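Local coordinates for protein phosphoribosylglycinamide synthetase (PDB 4DIM) that probably acts as an ATP-dependent ligase of the ATP-grasp type, binding ATP and a metal ion, at residues S318-I330 with V379-D392. Numbering follows the deposited sequence.
Sequences SKENKAGLARMII and VKEETLDKCKDKLD
Ala-323 and Leu-325 each exchange a pair of backbone hydrogen bonds, with Glu-381 and Val-379 respectively, joining strand 323-329 to residues 379-381 as antiparallel neighbours. Val-379 N to Leu-325 O is nearly straight (173° at the hydrogen), Ala-323 N to Glu-381 O bent (135°) where the strands part. Between them Gly-324 faces Lys-380 in a non-hydrogen-bonded pair.

Apolar contacts continue onto helix 384-392, which packs over the face carrying Ala-323 and Leu-325. Ala-323 CB lies 3.4 Å from Thr-383 C and 4.0 Å from Cys-387 SG; Thr-383 OG1 caps the helix, accepting from Lys-386 N. With CG anti to its backbone N, Leu-325 sends CD2 against Lys-388 CA (3.7 Å) and Leu-391 CG, while its CB meets Cys-387 CB.

The same CD2 lies over one face of the Arg-327 guanidinium, whose NE is salt-bridged to Glu-216; Asp-392 OD1 approaches at the edge, 4.1 Å from NH1, beyond salt-bridge range.

Beyond the last bridge, chi1 of Lys-322 (-157°) sets CG 3.2 Å from Glu-381 O, and a bend at chi2 brings CE to 3.6 Å from Glu-381 C. An alanine here, ending at CB, would probably leave that carbonyl and peptide without aliphatic cover.

Strand 323-329 lies between strands 223-230 and 375-381 of an antiparallel sheet; strand 375-381 then turns at Glu-382 and Thr-383 into helix 384-395, a beta-turn-alpha unit folded back over the sheet in the C-terminal part of this probable ATP-grasp protein.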
loop_
_atom_site.group_PDB
_atom_site.type_symbol
_atom_site.label_atom_id
_atom_site.label_comp_id
_atom_site.label_asym_id
_atom_site.label_seq_id
_atom_site.Cartn_x
_atom_site.Cartn_y
_atom_site.Cartn_z
ATOM N N SER A 318 4.610 14.155 17.941
ATOM C CA SER A 318 4.880 15.583 17.933
ATOM C C SER A 318 3.580 16.299 17.719
ATOM O O SER A 318 2.653 15.728 17.160
ATOM C CB SER A 318 5.884 15.943 16.838
ATOM O OG SER A 318 7.163 15.423 17.179
ATOM N N LYS A 319 3.508 17.536 18.152
ATOM C CA LYS A 319 2.321 18.369 18.005
ATOM C C LYS A 319 2.346 19.070 16.644
ATOM O O LYS A 319 1.315 19.575 16.212
ATOM C CB LYS A 319 2.247 19.394 19.148
ATOM C CG LYS A 319 1.934 18.793 20.534
ATOM C CD LYS A 319 0.428 18.771 20.866
ATOM C CE LYS A 319 0.156 18.832 22.354
ATOM N NZ LYS A 319 -1.300 18.815 22.641
ATOM N N GLU A 320 3.529 19.104 15.982
ATOM C CA GLU A 320 3.732 19.679 14.647
ATOM C C GLU A 320 3.789 18.583 13.590
ATOM O O GLU A 320 4.109 17.441 13.901
ATOM C CB GLU A 320 5.051 20.475 14.603
ATOM C CG GLU A 320 5.051 21.742 15.451
ATOM C CD GLU A 320 6.306 22.064 16.257
ATOM O OE1 GLU A 320 7.281 21.275 16.223
ATOM O OE2 GLU A 320 6.301 23.117 16.940
ATOM N N ASN A 321 3.509 18.937 12.336
ATOM C CA ASN A 321 3.563 17.979 11.214
ATOM C C ASN A 321 4.638 18.397 10.234
ATOM O O ASN A 321 4.413 19.305 9.428
ATOM C CB ASN A 321 2.205 17.826 10.462
ATOM C CG ASN A 321 1.014 17.411 11.299
ATOM O OD1 ASN A 321 -0.065 18.024 11.218
ATOM N ND2 ASN A 321 1.133 16.292 12.018
ATOM N N LYS A 322 5.775 17.689 10.243
ATOM C CA LYS A 322 6.876 17.969 9.318
ATOM C C LYS A 322 6.541 17.422 7.913
ATOM O O LYS A 322 5.773 16.462 7.773
ATOM C CB LYS A 322 8.199 17.343 9.834
ATOM C CG LYS A 322 9.458 18.010 9.289
ATOM C CD LYS A 322 10.519 18.308 10.345
ATOM C CE LYS A 322 11.569 19.269 9.822
ATOM N NZ LYS A 322 12.471 19.769 10.895
ATOM N N ALA A 323 7.045 18.100 6.877
ATOM C CA ALA A 323 6.903 17.634 5.511
ATOM C C ALA A 323 7.950 16.516 5.272
ATOM O O ALA A 323 9.000 16.492 5.919
ATOM C CB ALA A 323 7.077 18.777 4.531
ATOM N N GLY A 324 7.557 15.541 4.448
ATOM C CA GLY A 324 8.364 14.410 4.015
ATOM C C GLY A 324 8.166 14.117 2.530
ATOM O O GLY A 324 7.093 14.398 1.955
ATOM N N LEU A 325 9.255 13.642 1.886
ATOM C CA LEU A 325 9.307 13.305 0.454
ATOM C C LEU A 325 10.144 12.054 0.303
ATOM O O LEU A 325 11.271 12.012 0.785
ATOM C CB LEU A 325 9.898 14.471 -0.387
ATOM C CG LEU A 325 10.160 14.226 -1.900
ATOM C CD1 LEU A 325 8.893 13.869 -2.638
ATOM C CD2 LEU A 325 10.776 15.406 -2.549
ATOM N N ALA A 326 9.605 11.050 -0.356
ATOM C CA ALA A 326 10.284 9.776 -0.610
ATOM C C ALA A 326 10.229 9.509 -2.062
ATOM O O ALA A 326 9.145 9.584 -2.635
ATOM C CB ALA A 326 9.624 8.634 0.148
ATOM N N ARG A 327 11.375 9.265 -2.679
ATOM C CA ARG A 327 11.428 8.970 -4.094
ATOM C C ARG A 327 12.327 7.804 -4.410
ATOM O O ARG A 327 13.453 7.727 -3.904
ATOM C CB ARG A 327 11.953 10.206 -4.825
ATOM C CG ARG A 327 10.873 11.208 -5.079
ATOM C CD ARG A 327 11.368 12.234 -6.045
ATOM N NE ARG A 327 10.396 13.314 -6.143
ATOM C CZ ARG A 327 10.661 14.564 -6.479
ATOM N NH1 ARG A 327 11.905 14.933 -6.779
ATOM N NH2 ARG A 327 9.689 15.464 -6.509
HETATM N N MSE A 328 11.870 6.956 -5.349
HETATM C CA MSE A 328 12.696 5.880 -5.881
HETATM C C MSE A 328 13.701 6.484 -6.854
HETATM O O MSE A 328 13.338 7.378 -7.623
HETATM C CB MSE A 328 11.864 4.811 -6.604
HETATM C CG MSE A 328 10.728 4.189 -5.758
HETATM SE SE MSE A 328 11.168 3.508 -3.891
HETATM C CE MSE A 328 10.309 4.919 -2.770
ATOM N N ILE A 329 14.965 6.015 -6.800
ATOM C CA ILE A 329 16.018 6.354 -7.763
ATOM C C ILE A 329 15.823 5.415 -8.949
ATOM O O ILE A 329 15.796 4.207 -8.758
ATOM C CB ILE A 329 17.460 6.244 -7.196
ATOM C CG1 ILE A 329 17.648 7.139 -5.945
ATOM C CG2 ILE A 329 18.476 6.633 -8.292
ATOM C CD1 ILE A 329 18.947 6.885 -5.243
ATOM N N ILE A 330 15.675 5.952 -10.156
ATOM C CA ILE A 330 15.449 5.128 -11.348
ATOM C C ILE A 330 16.348 5.565 -12.492
ATOM O O ILE A 330 16.891 6.677 -12.467
ATOM C CB ILE A 330 13.948 5.187 -11.763
ATOM C CG1 ILE A 330 13.496 6.625 -12.104
ATOM C CG2 ILE A 330 13.049 4.591 -10.663
ATOM C CD1 ILE A 330 12.358 6.683 -12.964
ATOM N N VAL A 379 13.697 12.367 2.586
ATOM C CA VAL A 379 14.017 13.647 3.206
ATOM C C VAL A 379 12.792 14.152 3.977
ATOM O O VAL A 379 11.665 13.700 3.727
ATOM C CB VAL A 379 14.515 14.685 2.214
ATOM C CG1 VAL A 379 15.730 14.149 1.457
ATOM C CG2 VAL A 379 13.415 15.114 1.252
ATOM N N LYS A 380 13.071 15.026 4.971
ATOM C CA LYS A 380 12.116 15.722 5.831
ATOM C C LYS A 380 12.556 17.191 5.912
ATOM O O LYS A 380 13.756 17.448 5.866
ATOM C CB LYS A 380 12.026 15.069 7.246
ATOM C CG LYS A 380 13.309 15.101 8.084
ATOM C CD LYS A 380 13.051 14.511 9.462
ATOM C CE LYS A 380 14.256 14.304 10.345
ATOM N NZ LYS A 380 15.046 15.554 10.577
ATOM N N GLU A 381 11.617 18.145 6.054
ATOM C CA GLU A 381 11.928 19.592 6.111
ATOM C C GLU A 381 10.620 20.369 6.496
ATOM O O GLU A 381 9.595 19.728 6.628
ATOM C CB GLU A 381 12.511 20.021 4.743
ATOM C CG GLU A 381 13.074 21.422 4.621
ATOM C CD GLU A 381 13.984 22.051 5.654
ATOM O OE1 GLU A 381 15.203 22.147 5.381
ATOM O OE2 GLU A 381 13.436 22.676 6.594
ATOM N N GLU A 382 10.647 21.692 6.758
ATOM C CA GLU A 382 9.431 22.439 7.160
ATOM C C GLU A 382 8.300 22.362 6.130
ATOM O O GLU A 382 7.126 22.328 6.505
ATOM C CB GLU A 382 9.735 23.929 7.420
ATOM C CG GLU A 382 10.332 24.234 8.781
ATOM C CD GLU A 382 10.491 25.717 9.092
ATOM O OE1 GLU A 382 10.159 26.551 8.219
ATOM O OE2 GLU A 382 10.961 26.045 10.208
ATOM N N THR A 383 8.668 22.359 4.838
ATOM C CA THR A 383 7.728 22.340 3.723
ATOM C C THR A 383 8.125 21.350 2.651
ATOM O O THR A 383 9.273 20.954 2.568
ATOM C CB THR A 383 7.659 23.732 3.097
ATOM O OG1 THR A 383 8.877 24.016 2.402
ATOM C CG2 THR A 383 7.409 24.793 4.110
ATOM N N LEU A 384 7.180 21.024 1.784
ATOM C CA LEU A 384 7.402 20.156 0.637
ATOM C C LEU A 384 8.287 20.842 -0.450
ATOM O O LEU A 384 9.042 20.145 -1.121
ATOM C CB LEU A 384 6.055 19.701 0.035
ATOM C CG LEU A 384 6.135 18.720 -1.151
ATOM C CD1 LEU A 384 6.905 17.461 -0.769
ATOM C CD2 LEU A 384 4.775 18.418 -1.686
ATOM N N ASP A 385 8.239 22.176 -0.603
ATOM C CA ASP A 385 9.115 22.872 -1.592
ATOM C C ASP A 385 10.600 22.783 -1.167
ATOM O O ASP A 385 11.468 22.492 -2.001
ATOM C CB ASP A 385 8.707 24.324 -1.800
ATOM C CG ASP A 385 7.275 24.467 -2.287
ATOM O OD1 ASP A 385 6.349 23.932 -1.600
ATOM O OD2 ASP A 385 7.067 25.109 -3.344
ATOM N N LYS A 386 10.867 22.923 0.152
ATOM C CA LYS A 386 12.227 22.767 0.699
ATOM C C LYS A 386 12.685 21.293 0.580
ATOM O O LYS A 386 13.852 21.060 0.271
ATOM C CB LYS A 386 12.304 23.251 2.154
ATOM C CG LYS A 386 12.033 24.734 2.378
ATOM C CD LYS A 386 11.681 25.054 3.839
ATOM C CE LYS A 386 11.583 26.559 4.052
ATOM N NZ LYS A 386 11.239 26.946 5.453
ATOM N N CYS A 387 11.755 20.319 0.743
ATOM C CA CYS A 387 12.016 18.886 0.540
ATOM C C CYS A 387 12.468 18.631 -0.873
ATOM O O CYS A 387 13.460 17.944 -1.078
ATOM C CB CYS A 387 10.772 18.043 0.835
ATOM S SG CYS A 387 10.388 17.827 2.583
ATOM N N LYS A 388 11.652 19.074 -1.849
ATOM C CA LYS A 388 11.922 18.890 -3.283
ATOM C C LYS A 388 13.271 19.487 -3.699
ATOM O O LYS A 388 13.998 18.848 -4.462
ATOM C CB LYS A 388 10.826 19.520 -4.135
ATOM C CG LYS A 388 9.495 18.788 -4.105
ATOM C CD LYS A 388 8.433 19.725 -4.680
ATOM C CE LYS A 388 7.055 19.145 -4.905
ATOM N NZ LYS A 388 6.005 20.207 -4.851
ATOM N N ASP A 389 13.597 20.699 -3.219
ATOM C CA ASP A 389 14.878 21.360 -3.529
ATOM C C ASP A 389 16.012 20.564 -2.922
ATOM O O ASP A 389 16.981 20.286 -3.611
ATOM C CB ASP A 389 14.904 22.810 -3.027
ATOM C CG ASP A 389 13.943 23.750 -3.739
ATOM O OD1 ASP A 389 13.442 23.384 -4.835
ATOM O OD2 ASP A 389 13.688 24.862 -3.204
ATOM N N LYS A 390 15.844 20.099 -1.674
ATOM C CA LYS A 390 16.826 19.247 -0.999
ATOM C C LYS A 390 17.022 17.939 -1.801
ATOM O O LYS A 390 18.151 17.509 -2.006
ATOM C CB LYS A 390 16.369 18.952 0.464
ATOM C CG LYS A 390 17.378 18.243 1.337
ATOM C CD LYS A 390 17.381 18.750 2.795
ATOM C CE LYS A 390 18.358 19.895 3.002
ATOM N NZ LYS A 390 18.212 20.562 4.334
ATOM N N LEU A 391 15.940 17.360 -2.308
ATOM C CA LEU A 391 15.999 16.111 -3.077
ATOM C C LEU A 391 16.759 16.295 -4.402
ATOM O O LEU A 391 17.542 15.423 -4.773
ATOM C CB LEU A 391 14.561 15.593 -3.352
ATOM C CG LEU A 391 14.295 14.068 -3.343
ATOM C CD1 LEU A 391 15.165 13.322 -4.314
ATOM C CD2 LEU A 391 14.436 13.510 -1.972
ATOM N N ASP A 392 16.546 17.422 -5.099
ATOM C CA ASP A 392 17.237 17.690 -6.376
ATOM C C ASP A 392 18.738 17.790 -6.223
ATOM O O ASP A 392 19.452 17.450 -7.157
ATOM C CB ASP A 392 16.748 18.985 -7.004
ATOM C CG ASP A 392 15.338 18.933 -7.548
ATOM O OD1 ASP A 392 14.709 17.828 -7.491
ATOM O OD2 ASP A 392 14.843 19.996 -8.002
#